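PDB 5FJL: fiber protein, which forms the trimeric fibre of a raptor siadenovirus capsid, its head domain probably mediating attachment to the host cell. Local coordinates for residues T112-L118 with E130-F136. Numbering follows the deposited sequence. Where two conformers were deposited one is given.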
ATOM      1  N   THR A 112       8.071  12.577  -2.678  1.00 17.32           N
ATOM      2  CA  THR A 112       7.102  11.550  -3.139  1.00 17.96           C
ATOM      3  C   THR A 112       5.869  11.532  -2.277  1.00 17.66           C
ATOM      4  O   THR A 112       5.813  12.060  -1.167  1.00 18.32           O
ATOM      5  CB  THR A 112       7.752  10.132  -3.089  1.00 16.46           C
ATOM      6  OG1 THR A 112       7.853   9.669  -1.738  1.00 16.23           O
ATOM      7  CG2 THR A 112       9.103  10.118  -3.787  1.00 17.16           C
ATOM      8  N   ALA A 113       4.834  10.852  -2.801  1.00 17.57           N
ATOM      9  CA  ALA A 113       3.708  10.414  -2.003  1.00 16.60           C
ATOM     10  C   ALA A 113       4.143   9.213  -1.148  1.00 15.95           C
ATOM     11  O   ALA A 113       5.234   8.643  -1.375  1.00 15.54           O
ATOM     12  CB  ALA A 113       2.585  10.015  -2.962  1.00 18.03           C
ATOM     13  N   PRO A 114       3.358   8.807  -0.160  1.00 15.44           N
ATOM     14  CA  PRO A 114       3.731   7.659   0.661  1.00 15.54           C
ATOM     15  C   PRO A 114       3.512   6.351  -0.057  1.00 14.89           C
ATOM     16  O   PRO A 114       2.550   6.233  -0.829  1.00 14.87           O
ATOM     17  CB  PRO A 114       2.798   7.731   1.868  1.00 16.86           C
ATOM     18  CG  PRO A 114       1.591   8.266   1.276  1.00 18.00           C
ATOM     19  CD  PRO A 114       2.071   9.358   0.327  1.00 17.25           C
ATOM     20  N   SER A 115       4.360   5.383   0.227  1.00 14.36           N
ATOM     21  CA  SER A 115       4.207   3.999  -0.275  1.00 14.13           C
ATOM     22  C   SER A 115       4.335   3.012   0.860  1.00 14.90           C
ATOM     23  O   SER A 115       4.984   3.253   1.867  1.00 15.92           O
ATOM     24  CB  SER A 115       5.244   3.625  -1.342  1.00 15.07           C
ATOM     25  OG  SER A 115       4.893   4.247  -2.541  1.00 17.50           O
ATOM     26  N   THR A 116       3.650   1.891   0.721  1.00 14.03           N
ATOM     27  CA  THR A 116       3.638   0.854   1.707  1.00 14.20           C
ATOM     28  C   THR A 116       4.888  -0.014   1.598  1.00 14.21           C
ATOM     29  O   THR A 116       5.276  -0.417   0.489  1.00 14.38           O
ATOM     30  CB  THR A 116       2.429  -0.075   1.553  1.00 14.91           C
ATOM     31  OG1 THR A 116       1.236   0.749   1.441  1.00 15.86           O
ATOM     32  CG2 THR A 116       2.284  -1.004   2.710  1.00 15.32           C
ATOM     33  N   ALA A 117       5.469  -0.338   2.754  1.00 14.59           N
ATOM     34  CA  ALA A 117       6.636  -1.221   2.821  1.00 15.32           C
ATOM     35  C   ALA A 117       6.443  -2.279   3.843  1.00 14.73           C
ATOM     36  O   ALA A 117       5.755  -2.068   4.823  1.00 16.48           O
ATOM     37  CB  ALA A 117       7.872  -0.445   3.215  1.00 16.05           C
ATOM     38  N   LEU A 118       7.076  -3.437   3.624  1.00 15.09           N
ATOM     39  CA  LEU A 118       7.270  -4.454   4.649  0.50 16.02           C
ATOM     40  C   LEU A 118       8.657  -4.234   5.250  1.00 15.36           C
ATOM     41  O   LEU A 118       9.650  -4.323   4.519  1.00 16.26           O
ATOM     42  CB  LEU A 118       7.207  -5.861   4.044  0.50 17.34           C
ATOM     43  CG  LEU A 118       7.629  -6.957   5.039  0.50 18.51           C
ATOM     44  CD1 LEU A 118       6.705  -6.971   6.234  0.50 19.28           C
ATOM     45  CD2 LEU A 118       7.673  -8.296   4.350  0.50 20.17           C
ATOM     46  N   GLU A 130       6.545  -5.791  10.145  1.00 16.70           N
ATOM     47  CA  GLU A 130       5.326  -4.975  10.015  1.00 17.81           C
ATOM     48  C   GLU A 130       5.237  -4.240   8.721  1.00 16.39           C
ATOM     49  O   GLU A 130       6.222  -3.899   8.101  1.00 18.12           O
ATOM     50  CB  GLU A 130       5.178  -3.984  11.130  1.00 22.13           C
ATOM     51  CG  GLU A 130       6.370  -3.152  11.388  1.00 24.12           C
ATOM     52  CD  GLU A 130       6.279  -2.319  12.703  1.00 24.35           C
ATOM     53  OE1 GLU A 130       6.402  -2.794  13.842  1.00 29.57           O
ATOM     54  OE2 GLU A 130       6.145  -1.130  12.526  1.00 27.96           O
ATOM     55  N   LEU A 131       3.989  -3.957   8.301  1.00 16.20           N
ATOM     56  CA  LEU A 131       3.756  -3.033   7.202  0.50 15.80           C
ATOM     57  C   LEU A 131       3.804  -1.622   7.768  1.00 15.87           C
ATOM     58  O   LEU A 131       3.278  -1.336   8.835  1.00 17.56           O
ATOM     59  CB  LEU A 131       2.429  -3.295   6.416  0.50 16.07           C
ATOM     60  CG  LEU A 131       2.481  -4.409   5.335  0.50 16.37           C
ATOM     61  CD1 LEU A 131       2.620  -5.788   5.976  0.50 17.41           C
ATOM     62  CD2 LEU A 131       1.263  -4.374   4.425  0.50 16.80           C
ATOM     63  N   CYS A 132       4.434  -0.759   6.993  1.00 15.00           N
ATOM     64  CA  CYS A 132       4.644   0.666   7.347  0.50 15.59           C
ATOM     65  C   CYS A 132       4.394   1.492   6.126  1.00 15.77           C
ATOM     66  O   CYS A 132       4.322   0.941   5.019  1.00 17.84           O
ATOM     67  CB  CYS A 132       6.098   0.949   7.767  0.50 16.37           C
ATOM     68  SG  CYS A 132       6.689   0.005   9.179  0.50 18.80           S
ATOM     69  N   MET A 133       4.279   2.802   6.257  1.00 15.74           N
ATOM     70  CA  MET A 133       4.298   3.680   5.089  1.00 16.29           C
ATOM     71  C   MET A 133       5.556   4.513   5.136  1.00 17.00           C
ATOM     72  O   MET A 133       6.032   4.884   6.220  1.00 17.19           O
ATOM     73  CB  MET A 133       3.085   4.543   4.999  1.00 17.98           C
ATOM     74  CG  MET A 133       1.794   3.701   4.823  1.00 19.58           C
ATOM     75  SD  MET A 133       0.428   4.583   4.090  1.00 19.62           S
ATOM     76  CE  MET A 133       0.896   4.375   2.350  1.00 19.43           C
ATOM     77  N   MET A 134       6.116   4.772   3.988  1.00 15.95           N
ATOM     78  CA  MET A 134       7.286   5.656   3.909  1.00 17.16           C
ATOM     79  C   MET A 134       7.161   6.638   2.809  1.00 16.35           C
ATOM     80  O   MET A 134       6.471   6.428   1.820  1.00 15.64           O
ATOM     81  CB  MET A 134       8.532   4.895   3.911  1.00 22.17           C
ATOM     82  CG  MET A 134       8.684   3.926   2.847  1.00 21.45           C
ATOM     83  SD  MET A 134      10.245   2.976   2.991  1.00 25.46           S
ATOM     84  CE  MET A 134      10.211   2.123   4.532  1.00 24.04           C
ATOM     85  N   GLN A 135       7.829   7.775   2.991  1.00 15.95           N
ATOM     86  CA  GLN A 135       7.666   8.887   2.078  1.00 16.41           C
ATOM     87  C   GLN A 135       8.932   9.722   2.063  1.00 14.48           C
ATOM     88  O   GLN A 135       9.484   9.980   3.118  1.00 17.39           O
ATOM     89  CB  GLN A 135       6.498   9.759   2.584  1.00 18.90           C
ATOM     90  CG  GLN A 135       6.101  10.894   1.727  1.00 22.05           C
ATOM     91  CD  GLN A 135       4.756  11.471   2.137  1.00 22.88           C
ATOM     92  OE1 GLN A 135       4.178  11.091   3.165  1.00 30.71           O
ATOM     93  NE2 GLN A 135       4.228  12.288   1.283  1.00 26.79           N
ATOM     94  N   PHE A 136       9.369  10.145   0.896  1.00 15.06           N
ATOM     95  CA  PHE A 136      10.520  11.071   0.768  1.00 16.05           C
ATOM     96  C   PHE A 136       9.944  12.489   0.804  1.00 16.91           C
ATOM     97  O   PHE A 136       9.030  12.834   0.036  1.00 18.68           O
ATOM     98  CB  PHE A 136      11.278  10.824  -0.518  1.00 16.73           C
ATOM     99  CG  PHE A 136      12.124   9.592  -0.510  1.00 16.85           C
ATOM    100  CD1 PHE A 136      13.428   9.633  -0.034  1.00 16.92           C
ATOM    101  CD2 PHE A 136      11.629   8.374  -0.990  1.00 18.17           C
ATOM    102  CE1 PHE A 136      14.233   8.513  -0.038  1.00 17.93           C
ATOM    103  CE2 PHE A 136      12.420   7.256  -0.998  1.00 18.85           C
ATOM    104  CZ  PHE A 136      13.728   7.310  -0.544  1.00 17.93           C
TER
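With chi1 at 74°, Thr112 sets OG1 between its own backbone N and carbonyl carbon, where OG1 accepts the backbone N-H of Phe136 (OG1 to N 3.1 Å) and donates to the carbonyl O of Ala113. Gln135 places CG anti to its backbone N (chi1 -175°) and runs extended beyond it, carrying NE2 to Thr112 O at 2.9 Å. That oxygen is met in the carbonyl plane on a lone pair and lies close to the plane of the amide, consistent with a set amide rotation; OE1 has a weak hydrogen bond to Thr165 OG1 of the second subunit, and the amide flank lies alongside the Pro114 ring. A third hydrogen bond joins Thr112 N to Phe136 O at 2.9 Å. Ser115 with Met134 and Ala117 with Cys132 are antiparallel pairs of the beta hairpin 115-122/127-138 in the fibre head, each closed by two backbone hydrogen bonds with N-H...O angles of at least 162°. On the face of Ala117, Met134 bends at chi3 to bring CE 3.7 Å from Ala117 CB, beside Val166 and Ile163 of strand 160-171. On the opposite face, which carries Thr116, Met133 and Leu131, the bent Met133 chain delivers its CE to Pro114 CB (3.9 Å) and Thr116 OG1 (3.8 Å), and Thr116 CG2 meets Leu131 CD2 at 3.9 Å. This face looks into the trimer: Thr116 packs on Met133 of the third subunit, and its OG1 makes weak hydrogen bonds to Thr116 OG1 of both other subunits. Separately, Pro114 O is hydrogen-bonded to His167 ND1 of the second subunit.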